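Local coordinates for transcription antitermination protein NusB (Aquifex aeolicus, PDB 3R2C) that probably takes part in transcription antitermination of ribosomal RNA genes by binding the boxA antiterminator sequence of their transcripts, at residues V14-R17 against W18-G22; I58-I61 against D62-E66; G71-I74 against D75-G78; D106-D109 against L110-Y114; A129-K132 against A133-S137. All blocks are in the same frame, centred on the assembly; numbering follows the deposited sequence.

Contact 1: V14-R17 against W18-G22; sequences VLYR and WDLRG
Leu20 lays its CD1 methyl on the Tyr16 ring, and this is where the contact is tightest. CD1 lies 3.6 Å from the centroid of the Tyr16 ring and 20° off its normal, a CH-pi contact, but it is displaced toward the phenolic end, so its closest atom is Tyr16 CZ at 3.4 Å. The tyrosine is turned this way because its CG stands anti to the backbone N (chi1 170°). A branched aliphatic side chain suits the place, since it can present one methyl to the ring. The two residues are one turn apart near the C-terminal end of helix 3-21 in the all-helical NusB fold, and the backbone bond from Leu20 N to Tyr16 O (3.1 Å) fixes their spacing. Tyr16 OH is hydrogen-bonded to an acidic side chain of another protein chain. Round the helix the packing thins: Leu15 CD2 approaches Trp18 CE3 at only 4.0 Å, and the partly exposed indole turns toward Pro25 and Val55. Arg17 and Arg21, both buried, form salt bridges with Glu35 and Glu23, which probably offset the two like charges. At the solvent end Gly22, exposed and with positive phi, lets the chain leave the helix after its N bonds Trp18 O at 2.7 Å.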
# COMPACT_ATOMS: atom_id res chain seq x y z
N VAL A 14 -2.55 -5.00 2.36
CA VAL A 14 -1.67 -5.50 3.40
C VAL A 14 -0.24 -4.99 3.21
O VAL A 14 0.36 -4.50 4.15
CB VAL A 14 -1.73 -7.04 3.55
CG1 VAL A 14 -0.69 -7.53 4.57
CG2 VAL A 14 -3.15 -7.47 4.01
N LEU A 15 0.29 -5.07 1.99
CA LEU A 15 1.63 -4.59 1.70
C LEU A 15 1.73 -3.08 1.95
O LEU A 15 2.72 -2.61 2.49
CB LEU A 15 2.02 -4.90 0.24
CG LEU A 15 2.13 -6.40 -0.08
CD1 LEU A 15 2.50 -6.64 -1.56
CD2 LEU A 15 3.15 -7.08 0.84
N TYR A 16 0.70 -2.34 1.57
CA TYR A 16 0.64 -0.90 1.77
C TYR A 16 0.72 -0.59 3.27
O TYR A 16 1.54 0.23 3.71
CB TYR A 16 -0.64 -0.35 1.12
CG TYR A 16 -1.01 1.10 1.43
CD1 TYR A 16 -0.44 2.15 0.72
CD2 TYR A 16 -1.96 1.39 2.39
CE1 TYR A 16 -0.80 3.47 0.99
CE2 TYR A 16 -2.33 2.69 2.66
CZ TYR A 16 -1.74 3.73 1.96
OH TYR A 16 -2.11 5.03 2.26
N ARG A 17 -0.09 -1.27 4.08
CA ARG A 17 -0.04 -1.07 5.53
C ARG A 17 1.27 -1.48 6.16
O ARG A 17 1.76 -0.85 7.10
CB ARG A 17 -1.16 -1.86 6.21
CG ARG A 17 -2.41 -1.07 6.34
CD ARG A 17 -3.57 -1.93 6.78
NE ARG A 17 -4.81 -1.38 6.26
CZ ARG A 17 -6.01 -1.66 6.74
NH1 ARG A 17 -6.14 -2.48 7.77
NH2 ARG A 17 -7.07 -1.10 6.19
N TRP A 18 1.84 -2.56 5.65
CA TRP A 18 3.11 -3.08 6.16
C TRP A 18 4.20 -2.04 5.92
O TRP A 18 5.01 -1.74 6.81
CB TRP A 18 3.43 -4.38 5.42
CG TRP A 18 4.67 -5.08 5.85
CD1 TRP A 18 5.12 -5.28 7.12
CD2 TRP A 18 5.62 -5.71 4.98
NE1 TRP A 18 6.28 -6.01 7.10
CE2 TRP A 18 6.61 -6.29 5.80
CE3 TRP A 18 5.71 -5.86 3.60
CZ2 TRP A 18 7.70 -6.97 5.27
CZ3 TRP A 18 6.79 -6.54 3.08
CH2 TRP A 18 7.76 -7.10 3.91
N ASP A 19 4.18 -1.44 4.74
CA ASP A 19 5.18 -0.45 4.36
C ASP A 19 5.07 0.75 5.30
O ASP A 19 6.08 1.30 5.76
CB ASP A 19 4.95 -0.02 2.90
CG ASP A 19 6.22 0.50 2.24
OD1 ASP A 19 7.30 0.45 2.85
OD2 ASP A 19 6.15 0.99 1.10
N LEU A 20 3.84 1.12 5.62
CA LEU A 20 3.59 2.30 6.45
C LEU A 20 3.80 2.07 7.95
O LEU A 20 4.21 2.99 8.66
CB LEU A 20 2.16 2.78 6.24
CG LEU A 20 1.99 3.52 4.91
CD1 LEU A 20 0.53 3.61 4.55
CD2 LEU A 20 2.63 4.88 5.02
N ARG A 21 3.54 0.86 8.42
CA ARG A 21 3.53 0.60 9.86
C ARG A 21 4.67 -0.29 10.34
O ARG A 21 5.08 -0.18 11.49
CB ARG A 21 2.20 -0.02 10.27
CG ARG A 21 1.07 1.00 10.29
CD ARG A 21 -0.28 0.34 10.36
NE ARG A 21 -0.44 -0.54 11.53
CZ ARG A 21 -1.54 -1.25 11.74
NH1 ARG A 21 -2.55 -1.18 10.88
NH2 ARG A 21 -1.62 -2.05 12.80
N GLY A 22 5.14 -1.18 9.48
CA GLY A 22 6.25 -2.06 9.82
C GLY A 22 5.88 -3.10 10.86
O GLY A 22 6.73 -3.59 11.59

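Contact 2: I58-I61 against D62-E66; sequences IEEI and DSIIE
Asp62 and Ile58 meet one turn apart on the short helix 58-66 of the all-helical NusB fold, where the backbone bond from Asp62 N to Ile58 O (3.0 Å, 161° at the hydrogen) sets their spacing. The aspartate can be followed outward. Its CB rests 3.5 Å from Ile58 O. CG, held beside the backbone N by a chi1 of -77°, stays close to that same carbonyl oxygen, so the carboxylate folds back over the preceding turn instead of running straight out. At the tip OD1 reaches the end methyl of Ile58, 3.8 Å from CD1, while OD2 makes a salt bridge with Arg86 of helix 79-94. The partly exposed position suits an acid, whose aliphatic neighbour flanks the carboxylate as the arginine meets its charge. A leucine in its place would probably leave Arg86 without this anionic mate and its guanidinium less firmly held. The other two meetings are made by carbon atoms, and beta-branched isoleucines suit them, offering a methyl on either branch: Ile61 and Ile65 face the interior, against Phe94 and Leu85. Toward the exposed side Ile64 CD1 lies against the aliphatic part of Glu60, 4.0 Å from its CG, and the glutamate carboxylate extends beyond. On the buried side Ile61 CG2 touches Ile65 CD1 at 3.9 Å.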
# COMPACT_ATOMS: atom_id res chain seq x y z
N ILE A 58 10.86 -10.20 -0.31
CA ILE A 58 10.80 -8.74 -0.42
C ILE A 58 12.13 -8.10 -0.87
O ILE A 58 12.12 -7.16 -1.66
CB ILE A 58 10.29 -8.11 0.89
CG1 ILE A 58 9.93 -6.63 0.67
CG2 ILE A 58 11.33 -8.28 2.00
CD1 ILE A 58 8.82 -6.41 -0.36
N GLU A 59 13.27 -8.60 -0.38
CA GLU A 59 14.55 -8.01 -0.76
C GLU A 59 14.85 -8.21 -2.23
O GLU A 59 15.33 -7.30 -2.90
CB GLU A 59 15.71 -8.58 0.08
CG GLU A 59 15.60 -8.26 1.58
CD GLU A 59 16.34 -7.00 1.95
OE1 GLU A 59 15.79 -5.90 1.71
OE2 GLU A 59 17.47 -7.11 2.48
N GLU A 60 14.60 -9.41 -2.75
CA GLU A 60 14.86 -9.68 -4.16
C GLU A 60 13.86 -8.90 -5.03
O GLU A 60 14.20 -8.40 -6.09
CB GLU A 60 14.77 -11.17 -4.47
CG GLU A 60 15.17 -11.50 -5.89
CD GLU A 60 15.25 -13.00 -6.17
OE1 GLU A 60 14.97 -13.81 -5.25
OE2 GLU A 60 15.59 -13.36 -7.31
N ILE A 61 12.63 -8.79 -4.57
CA ILE A 61 11.61 -8.06 -5.33
C ILE A 61 12.02 -6.58 -5.47
O ILE A 61 11.97 -6.00 -6.55
CB ILE A 61 10.22 -8.19 -4.65
CG1 ILE A 61 9.68 -9.61 -4.89
CG2 ILE A 61 9.25 -7.13 -5.17
CD1 ILE A 61 8.46 -9.97 -4.06
N ASP A 62 12.47 -5.98 -4.38
CA ASP A 62 12.89 -4.58 -4.40
C ASP A 62 14.10 -4.38 -5.33
O ASP A 62 14.20 -3.38 -6.02
CB ASP A 62 13.20 -4.12 -2.97
CG ASP A 62 11.93 -3.84 -2.14
OD1 ASP A 62 10.81 -4.07 -2.66
OD2 ASP A 62 12.03 -3.40 -0.97
N SER A 63 15.01 -5.34 -5.33
CA SER A 63 16.18 -5.28 -6.21
C SER A 63 15.76 -5.38 -7.68
O SER A 63 16.28 -4.66 -8.55
CB SER A 63 17.14 -6.41 -5.87
OG SER A 63 18.21 -6.47 -6.78
N ILE A 64 14.84 -6.28 -7.98
CA ILE A 64 14.36 -6.44 -9.35
C ILE A 64 13.72 -5.14 -9.83
O ILE A 64 13.95 -4.69 -10.95
CB ILE A 64 13.35 -7.58 -9.45
CG1 ILE A 64 14.10 -8.92 -9.34
CG2 ILE A 64 12.56 -7.48 -10.76
CD1 ILE A 64 13.21 -10.08 -9.02
N ILE A 65 12.91 -4.53 -8.98
CA ILE A 65 12.28 -3.27 -9.31
C ILE A 65 13.34 -2.18 -9.53
O ILE A 65 13.29 -1.47 -10.52
CB ILE A 65 11.29 -2.85 -8.19
CG1 ILE A 65 10.06 -3.79 -8.20
CG2 ILE A 65 10.86 -1.40 -8.34
CD1 ILE A 65 9.22 -3.69 -6.91
N GLU A 66 14.30 -2.08 -8.62
CA GLU A 66 15.32 -1.04 -8.71
C GLU A 66 16.18 -1.15 -9.97
O GLU A 66 16.58 -0.14 -10.54
CB GLU A 66 16.22 -1.04 -7.46
CG GLU A 66 15.62 -0.26 -6.31
CD GLU A 66 16.57 -0.10 -5.13
OE1 GLU A 66 17.59 -0.83 -5.09
OE2 GLU A 66 16.31 0.75 -4.25

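Contact 3: G71-I74 against D75-G78; sequences GWSI and DRLG. With nucleotides of chain E.
Ser73 OG gives its hydrogen to Asp75 OD1 at 2.6 Å, meeting the oxygen from above the carboxylate plane. Both side chains fold inward to do so, Ser73 OG and Asp75 CG each lying between the backbone N and the carbonyl carbon (chi1 48° and 56°), an arrangement that small polar residues adopt readily. Away from this pair, Ile74 CG1 and Leu77 CD1 touch loosely at 4.2 Å. Arg76 CD approaches the edge of the Trp72 indole, whose plane stands 80° from the guanidinium, but the tryptophan has two conformers and this pairing is tentative. What positions these side chains is a short 3-10 turn: Arg76 N bonds Ser73 O at 3.0 Å and Leu77 N bonds Ile74 O at 3.2 Å, each donor lying well above the carbonyl plane, as so tight a turn demands. The turn delivers the chain to Gly78, the N-cap of helix 79-94. Gly78 N donates to O4 of U8 of the RNA, chain E, at 3.2 Å, a hydrogen bond given by the backbone N-H, while Leu77 CD2 lies beside the same oxygen. Farther out, Ile74 packs on Asp62 and Ile65 of helix 58-66, and Arg82 of helix 79-94 bonds the carbonyls of Ile74 and Leu77, so the loop is tied to the helix before it and the helix after it.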
# COMPACT_ATOMS: atom_id res chain seq x y z
N GLY A 71 18.31 4.11 -11.83
CA GLY A 71 19.20 4.71 -10.86
C GLY A 71 18.53 5.22 -9.60
O GLY A 71 19.20 5.47 -8.59
N TRP A 72 17.21 5.41 -9.63
CA TRP A 72 16.49 5.86 -8.45
C TRP A 72 16.46 4.75 -7.38
O TRP A 72 16.51 3.56 -7.69
CB TRP A 72 15.09 6.39 -8.84
CG TRP A 72 15.15 7.49 -9.91
CD1 TRP A 72 15.29 7.32 -11.26
CD2 TRP A 72 15.08 8.92 -9.71
NE1 TRP A 72 15.31 8.53 -11.90
CE2 TRP A 72 15.18 9.53 -10.98
CE3 TRP A 72 14.94 9.74 -8.58
CZ2 TRP A 72 15.14 10.92 -11.15
CZ3 TRP A 72 14.91 11.12 -8.76
CH2 TRP A 72 15.01 11.69 -10.03
N SER A 73 16.41 5.16 -6.12
CA SER A 73 16.21 4.22 -5.04
C SER A 73 14.68 3.97 -4.93
O SER A 73 13.86 4.82 -5.34
CB SER A 73 16.84 4.70 -3.72
OG SER A 73 16.51 6.05 -3.41
N ILE A 74 14.29 2.80 -4.44
CA ILE A 74 12.88 2.44 -4.44
C ILE A 74 12.08 3.29 -3.44
O ILE A 74 10.87 3.42 -3.56
CB ILE A 74 12.68 0.93 -4.14
CG1 ILE A 74 11.32 0.45 -4.67
CG2 ILE A 74 12.85 0.66 -2.65
CD1 ILE A 74 11.10 -1.06 -4.54
N ASP A 75 12.77 3.91 -2.48
CA ASP A 75 12.08 4.83 -1.58
C ASP A 75 11.55 6.10 -2.29
O ASP A 75 10.76 6.84 -1.71
CB ASP A 75 12.96 5.20 -0.37
CG ASP A 75 14.32 5.80 -0.77
OD1 ASP A 75 14.45 6.39 -1.86
OD2 ASP A 75 15.25 5.69 0.05
N ARG A 76 11.96 6.33 -3.53
CA ARG A 76 11.44 7.45 -4.33
C ARG A 76 9.99 7.27 -4.73
O ARG A 76 9.25 8.25 -4.89
CB ARG A 76 12.22 7.60 -5.63
CG ARG A 76 13.61 8.12 -5.48
CD ARG A 76 13.63 9.62 -5.65
NE ARG A 76 14.95 10.16 -5.30
CZ ARG A 76 15.22 11.46 -5.25
NH1 ARG A 76 14.28 12.35 -5.52
NH2 ARG A 76 16.44 11.86 -4.91
N LEU A 77 9.58 6.03 -4.94
CA LEU A 77 8.21 5.76 -5.40
C LEU A 77 7.18 6.15 -4.36
O LEU A 77 7.45 6.16 -3.17
CB LEU A 77 8.07 4.27 -5.72
CG LEU A 77 9.11 3.71 -6.70
CD1 LEU A 77 8.63 2.35 -7.24
CD2 LEU A 77 9.37 4.67 -7.83
N GLY A 78 5.97 6.48 -4.81
CA GLY A 78 4.86 6.64 -3.89
C GLY A 78 4.64 5.32 -3.17
O GLY A 78 5.06 4.27 -3.66
P U E 8 8.78 9.05 -16.26
OP1 U E 8 8.70 9.47 -17.69
OP2 U E 8 10.09 9.12 -15.57
O5' U E 8 7.68 9.81 -15.40
C5' U E 8 6.30 9.55 -15.61
C4' U E 8 5.44 10.18 -14.54
O4' U E 8 5.20 9.23 -13.46
C3' U E 8 6.02 11.44 -13.88
O3' U E 8 4.99 12.39 -13.67
C2' U E 8 6.49 10.91 -12.52
O2' U E 8 6.58 11.89 -11.51
C1' U E 8 5.39 9.90 -12.24
N1 U E 8 5.69 8.95 -11.15
C2 U E 8 4.58 8.58 -10.40
O2 U E 8 3.44 8.94 -10.66
N3 U E 8 4.85 7.73 -9.36
C4 U E 8 6.09 7.24 -8.98
O4 U E 8 6.15 6.49 -8.01
C5 U E 8 7.19 7.69 -9.78
C6 U E 8 6.96 8.52 -10.81

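Contact 4: D106-D109 against L110-Y114; sequences DIVD and LVKKY. With nucleotides of chain E.
Val108 and Lys112 lie along one face of helix 100-114, a helix of the NusB fold that holds the bound RNA. The lysine's aliphatic chain passes the valine, CD to CG1 3.8 Å, and the bend at its third torsion (chi3 48°) carries the ammonium toward the base of C5 of chain E. Val108 CG1 meanwhile sits over the face of that base, 3.5 Å from C4, a place suited to a compact methyl. The two aspartates turn their carboxylates outward to the Watson-Crick edges of guanines of chain E. Asp106 takes G1 N2 on OD1 and G1 N1 on OD2 in two nearly straight bonds (167° and 164°), while Arg8 also salt-bridges OD2. Asp109 grips G2 in the same bidentate way, OD2 receiving G2 N1 at 2.7 Å; Lys5, which salt-bridges both carboxylates, would probably help to keep them ionised. A carboxylate suits this edge, because its two acceptors match the guanine's two N-H donors. Behind this surface Leu110 and Val111 point into the helical core. Asp109 OD1 also links two bases, accepting from G2 N2 at 3.1 Å and from C5 N4 at 2.8 Å, and Lys112 NZ completes the recognition of C5 by bonding its O2 at 2.9 Å and its N3 at 3.2 Å.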
# COMPACT_ATOMS: atom_id res chain seq x y z
N ASP A 106 -5.31 -5.80 -13.23
CA ASP A 106 -5.71 -5.56 -11.84
C ASP A 106 -4.72 -4.67 -11.06
O ASP A 106 -5.14 -3.86 -10.24
CB ASP A 106 -5.95 -6.89 -11.12
CG ASP A 106 -7.23 -7.58 -11.59
OD1 ASP A 106 -8.09 -6.89 -12.18
OD2 ASP A 106 -7.37 -8.80 -11.37
N ILE A 107 -3.42 -4.80 -11.33
CA ILE A 107 -2.41 -4.00 -10.62
C ILE A 107 -2.59 -2.52 -10.98
O ILE A 107 -2.62 -1.67 -10.10
CB ILE A 107 -0.96 -4.40 -10.94
CG1 ILE A 107 -0.63 -5.80 -10.41
CG2 ILE A 107 0.03 -3.39 -10.36
CD1 ILE A 107 -0.82 -5.96 -8.93
N VAL A 108 -2.71 -2.24 -12.28
CA VAL A 108 -2.87 -0.88 -12.75
C VAL A 108 -4.23 -0.29 -12.33
O VAL A 108 -4.33 0.89 -12.01
CB VAL A 108 -2.64 -0.81 -14.30
CG1 VAL A 108 -2.93 0.58 -14.87
CG2 VAL A 108 -1.19 -1.22 -14.63
N ASP A 109 -5.28 -1.12 -12.30
CA ASP A 109 -6.58 -0.67 -11.77
C ASP A 109 -6.43 -0.18 -10.33
O ASP A 109 -7.01 0.84 -9.95
CB ASP A 109 -7.62 -1.79 -11.76
CG ASP A 109 -8.44 -1.88 -13.04
OD1 ASP A 109 -8.22 -1.08 -13.98
OD2 ASP A 109 -9.33 -2.75 -13.10
N LEU A 110 -5.68 -0.92 -9.52
CA LEU A 110 -5.49 -0.55 -8.12
C LEU A 110 -4.75 0.77 -8.02
O LEU A 110 -5.07 1.62 -7.18
CB LEU A 110 -4.66 -1.61 -7.38
CG LEU A 110 -5.41 -2.89 -7.00
CD1 LEU A 110 -4.41 -4.02 -6.78
CD2 LEU A 110 -6.28 -2.68 -5.77
N VAL A 111 -3.72 0.93 -8.85
CA VAL A 111 -2.93 2.16 -8.81
C VAL A 111 -3.81 3.35 -9.23
O VAL A 111 -3.77 4.43 -8.63
CB VAL A 111 -1.68 2.06 -9.69
CG1 VAL A 111 -0.96 3.41 -9.74
CG2 VAL A 111 -0.75 0.96 -9.13
N LYS A 112 -4.63 3.13 -10.25
CA LYS A 112 -5.50 4.19 -10.73
C LYS A 112 -6.57 4.52 -9.70
O LYS A 112 -7.01 5.66 -9.60
CB LYS A 112 -6.11 3.78 -12.07
CG LYS A 112 -5.12 3.97 -13.21
CD LYS A 112 -5.53 3.26 -14.48
CE LYS A 112 -6.98 3.50 -14.85
NZ LYS A 112 -7.27 2.93 -16.20
N LYS A 113 -6.97 3.54 -8.91
CA LYS A 113 -8.04 3.73 -7.95
C LYS A 113 -7.57 4.51 -6.73
O LYS A 113 -8.30 5.37 -6.24
CB LYS A 113 -8.60 2.39 -7.50
CG LYS A 113 -9.65 2.48 -6.39
CD LYS A 113 -10.06 1.07 -5.99
CE LYS A 113 -11.36 1.05 -5.19
NZ LYS A 113 -11.57 -0.31 -4.57
N TYR A 114 -6.38 4.21 -6.23
CA TYR A 114 -5.92 4.85 -5.00
C TYR A 114 -4.92 5.98 -5.25
O TYR A 114 -4.60 6.72 -4.32
CB TYR A 114 -5.31 3.80 -4.05
CG TYR A 114 -6.27 2.71 -3.64
CD1 TYR A 114 -7.46 3.00 -2.97
CD2 TYR A 114 -5.98 1.37 -3.91
CE1 TYR A 114 -8.34 1.98 -2.58
CE2 TYR A 114 -6.85 0.36 -3.53
CZ TYR A 114 -8.03 0.67 -2.87
OH TYR A 114 -8.88 -0.35 -2.49
P C E 5 -2.70 -2.54 -23.12
OP1 C E 5 -4.00 -2.43 -23.81
OP2 C E 5 -1.53 -3.07 -23.86
O5' C E 5 -2.32 -1.14 -22.46
C5' C E 5 -2.76 0.07 -23.04
C4' C E 5 -2.78 1.19 -22.03
O4' C E 5 -3.83 0.92 -21.04
C3' C E 5 -1.48 1.39 -21.24
O3' C E 5 -1.20 2.79 -21.13
C2' C E 5 -1.82 0.80 -19.86
O2' C E 5 -1.08 1.33 -18.79
C1' C E 5 -3.30 1.14 -19.75
N1 C E 5 -4.05 0.33 -18.74
C2 C E 5 -5.04 0.98 -17.98
O2 C E 5 -5.31 2.15 -18.23
N3 C E 5 -5.71 0.31 -17.02
C4 C E 5 -5.41 -0.95 -16.75
N4 C E 5 -6.11 -1.54 -15.77
C5 C E 5 -4.40 -1.64 -17.47
C6 C E 5 -3.74 -0.96 -18.44
O5' G E 1 -14.82 -14.21 -16.12
C5' G E 1 -15.57 -13.02 -15.95
C4' G E 1 -14.82 -11.82 -16.46
O4' G E 1 -13.65 -11.58 -15.61
C3' G E 1 -14.26 -11.94 -17.87
O3' G E 1 -14.14 -10.63 -18.41
C2' G E 1 -12.87 -12.52 -17.60
O2' G E 1 -11.94 -12.39 -18.66
C1' G E 1 -12.47 -11.70 -16.38
N9 G E 1 -11.44 -12.29 -15.53
C8 G E 1 -11.10 -13.59 -15.22
N7 G E 1 -10.10 -13.65 -14.37
C5 G E 1 -9.78 -12.32 -14.10
C6 G E 1 -8.80 -11.72 -13.26
O6 G E 1 -7.96 -12.27 -12.56
N1 G E 1 -8.84 -10.32 -13.30
C2 G E 1 -9.72 -9.60 -14.06
N2 G E 1 -9.65 -8.27 -14.00
N3 G E 1 -10.63 -10.15 -14.84
C4 G E 1 -10.60 -11.49 -14.81
P G E 2 -14.48 -10.30 -19.94
OP1 G E 2 -15.68 -9.48 -19.95
OP2 G E 2 -14.47 -11.58 -20.69
O5' G E 2 -13.23 -9.41 -20.36
C5' G E 2 -13.21 -8.65 -21.56
C4' G E 2 -12.22 -7.51 -21.45
O4' G E 2 -12.70 -6.53 -20.49
C3' G E 2 -10.84 -7.88 -20.92
O3' G E 2 -10.00 -8.45 -21.91
C2' G E 2 -10.32 -6.55 -20.38
O2' G E 2 -9.81 -5.74 -21.43
C1' G E 2 -11.61 -5.91 -19.85
N9 G E 2 -11.75 -6.09 -18.38
C8 G E 2 -12.37 -7.11 -17.72
N7 G E 2 -12.29 -6.98 -16.42
C5 G E 2 -11.58 -5.81 -16.22
C6 G E 2 -11.19 -5.16 -15.02
O6 G E 2 -11.43 -5.52 -13.85
N1 G E 2 -10.49 -3.99 -15.26
C2 G E 2 -10.18 -3.52 -16.52
N2 G E 2 -9.50 -2.37 -16.54
N3 G E 2 -10.53 -4.12 -17.65
C4 G E 2 -11.23 -5.25 -17.43
O HOH W 1 -9.23 1.22 -14.25

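Contact 5: A129-K132 against A133-S137; sequences AIYK and AYITS
The last turns of the C-terminal helix 117-137 carry this contact, in which Tyr131 meets both Ile135, over its ring face, and Tyr134. Ile135 CG1 stands over one face of the Tyr131 ring, 4.0 Å from the centroid and 16° off its normal, a CH-pi contact, and its CD1 reaches on to Tyr131 CZ at 3.7 Å. The ring leans toward the following turn because Tyr131 CG is anti to the backbone N (chi1 -169°). A flat, wide side chain suits this spot, since an isoleucine can spread both carbons of its longer branch on it. Tyr134 comes in by its ring edge, CD2 lying 4.0 Å from Tyr131 CE1. Were an alanine here instead of Tyr131, Ile135 would probably lose the surface beneath its CG1 and CD1, and the edge of Tyr134 would be left without its neighbour. On another side of the helix Lys132 O is gripped twice, by Thr136 N at 2.9 Å and by Thr136 OG1 at 3.0 Å, from opposite faces of its plane; threonine suits the exposed position because its hydroxyl can fold back on this carbonyl. Ala129, Tyr131 and Lys132 also pack on uracil of the bound RNA. Inward, Ile130 packs on Val89 and Ile93 of helix 79-94 and on Ile64 and Ile65 of helix 58-66, while Tyr131 rests on Leu92 and Tyr134 on Ile93.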
# COMPACT_ATOMS: atom_id res chain seq x y z
N ALA A 129 8.58 -3.55 -18.28
CA ALA A 129 10.02 -3.75 -18.48
C ALA A 129 10.53 -4.90 -17.62
O ALA A 129 11.32 -5.72 -18.08
CB ALA A 129 10.77 -2.47 -18.14
N ILE A 130 10.09 -4.97 -16.37
CA ILE A 130 10.50 -6.04 -15.48
C ILE A 130 10.09 -7.37 -16.09
O ILE A 130 10.87 -8.32 -16.13
CB ILE A 130 9.84 -5.91 -14.08
CG1 ILE A 130 10.46 -4.75 -13.30
CG2 ILE A 130 9.99 -7.21 -13.28
CD1 ILE A 130 9.65 -4.35 -12.06
N TYR A 131 8.85 -7.43 -16.56
CA TYR A 131 8.30 -8.67 -17.09
C TYR A 131 9.02 -9.10 -18.38
O TYR A 131 9.26 -10.28 -18.60
CB TYR A 131 6.80 -8.53 -17.36
CG TYR A 131 6.14 -9.85 -17.65
CD1 TYR A 131 6.20 -10.89 -16.73
CD2 TYR A 131 5.45 -10.07 -18.84
CE1 TYR A 131 5.61 -12.11 -16.98
CE2 TYR A 131 4.85 -11.30 -19.10
CZ TYR A 131 4.93 -12.31 -18.16
OH TYR A 131 4.34 -13.53 -18.41
N LYS A 132 9.36 -8.15 -19.24
CA LYS A 132 9.99 -8.53 -20.50
C LYS A 132 11.42 -9.03 -20.26
O LYS A 132 11.88 -9.94 -20.94
CB LYS A 132 9.98 -7.39 -21.51
CG LYS A 132 8.84 -7.50 -22.51
CD LYS A 132 7.53 -6.98 -21.95
CE LYS A 132 7.15 -5.66 -22.58
NZ LYS A 132 8.22 -4.63 -22.48
N ALA A 133 12.09 -8.46 -19.28
CA ALA A 133 13.43 -8.89 -18.92
C ALA A 133 13.39 -10.29 -18.31
O ALA A 133 14.26 -11.11 -18.56
CB ALA A 133 14.08 -7.90 -17.97
N TYR A 134 12.36 -10.57 -17.52
CA TYR A 134 12.15 -11.91 -16.98
C TYR A 134 11.89 -12.93 -18.09
O TYR A 134 12.50 -14.00 -18.11
CB TYR A 134 10.98 -11.90 -15.99
CG TYR A 134 10.45 -13.26 -15.60
CD1 TYR A 134 11.21 -14.14 -14.81
CD2 TYR A 134 9.17 -13.66 -15.97
CE1 TYR A 134 10.72 -15.38 -14.45
CE2 TYR A 134 8.67 -14.91 -15.61
CZ TYR A 134 9.44 -15.76 -14.85
OH TYR A 134 8.93 -16.99 -14.49
N ILE A 135 11.00 -12.60 -19.02
CA ILE A 135 10.63 -13.55 -20.06
C ILE A 135 11.84 -13.85 -20.95
O ILE A 135 12.10 -14.99 -21.32
CB ILE A 135 9.47 -13.02 -20.94
CG1 ILE A 135 8.15 -13.00 -20.16
CG2 ILE A 135 9.32 -13.85 -22.20
CD1 ILE A 135 7.86 -14.27 -19.35
N THR A 136 12.57 -12.79 -21.26
CA THR A 136 13.78 -12.87 -22.07
C THR A 136 14.81 -13.80 -21.44
O THR A 136 15.33 -14.71 -22.09
CB THR A 136 14.38 -11.46 -22.26
OG1 THR A 136 13.65 -10.76 -23.27
CG2 THR A 136 15.85 -11.54 -22.65
N SER A 137 15.09 -13.58 -20.16
CA SER A 137 16.10 -14.36 -19.45
C SER A 137 15.68 -15.82 -19.21
O SER A 137 16.52 -16.70 -19.06
CB SER A 137 16.46 -13.70 -18.12
OG SER A 137 15.46 -13.93 -17.14

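In the fold
Contact 2 joins three of the others. Its Ile58 CG1 meets Trp18 CH2 of contact 1 at 3.9 Å, its Ile64 CG2 meets Ile130 CG2 of contact 5 at 3.6 Å, and its Glu66 OE2 probably accepts a hydrogen bond from Ile74 N of contact 3 at 2.9 Å. Contact 4 touches none of them, its nearest neighbour being contact 1 with atoms about 7 Å apart. The RNA spans the distance: it meets contact 4 through guanine and cytosine, contact 3 through a uracil and contact 5 through uracil, although the centres of contacts 4 and 5 are 22 Å apart. Contact 1, its nearest atom about 11 Å from the nucleic acid, meets the other protein, as contacts 3 and 4 also do.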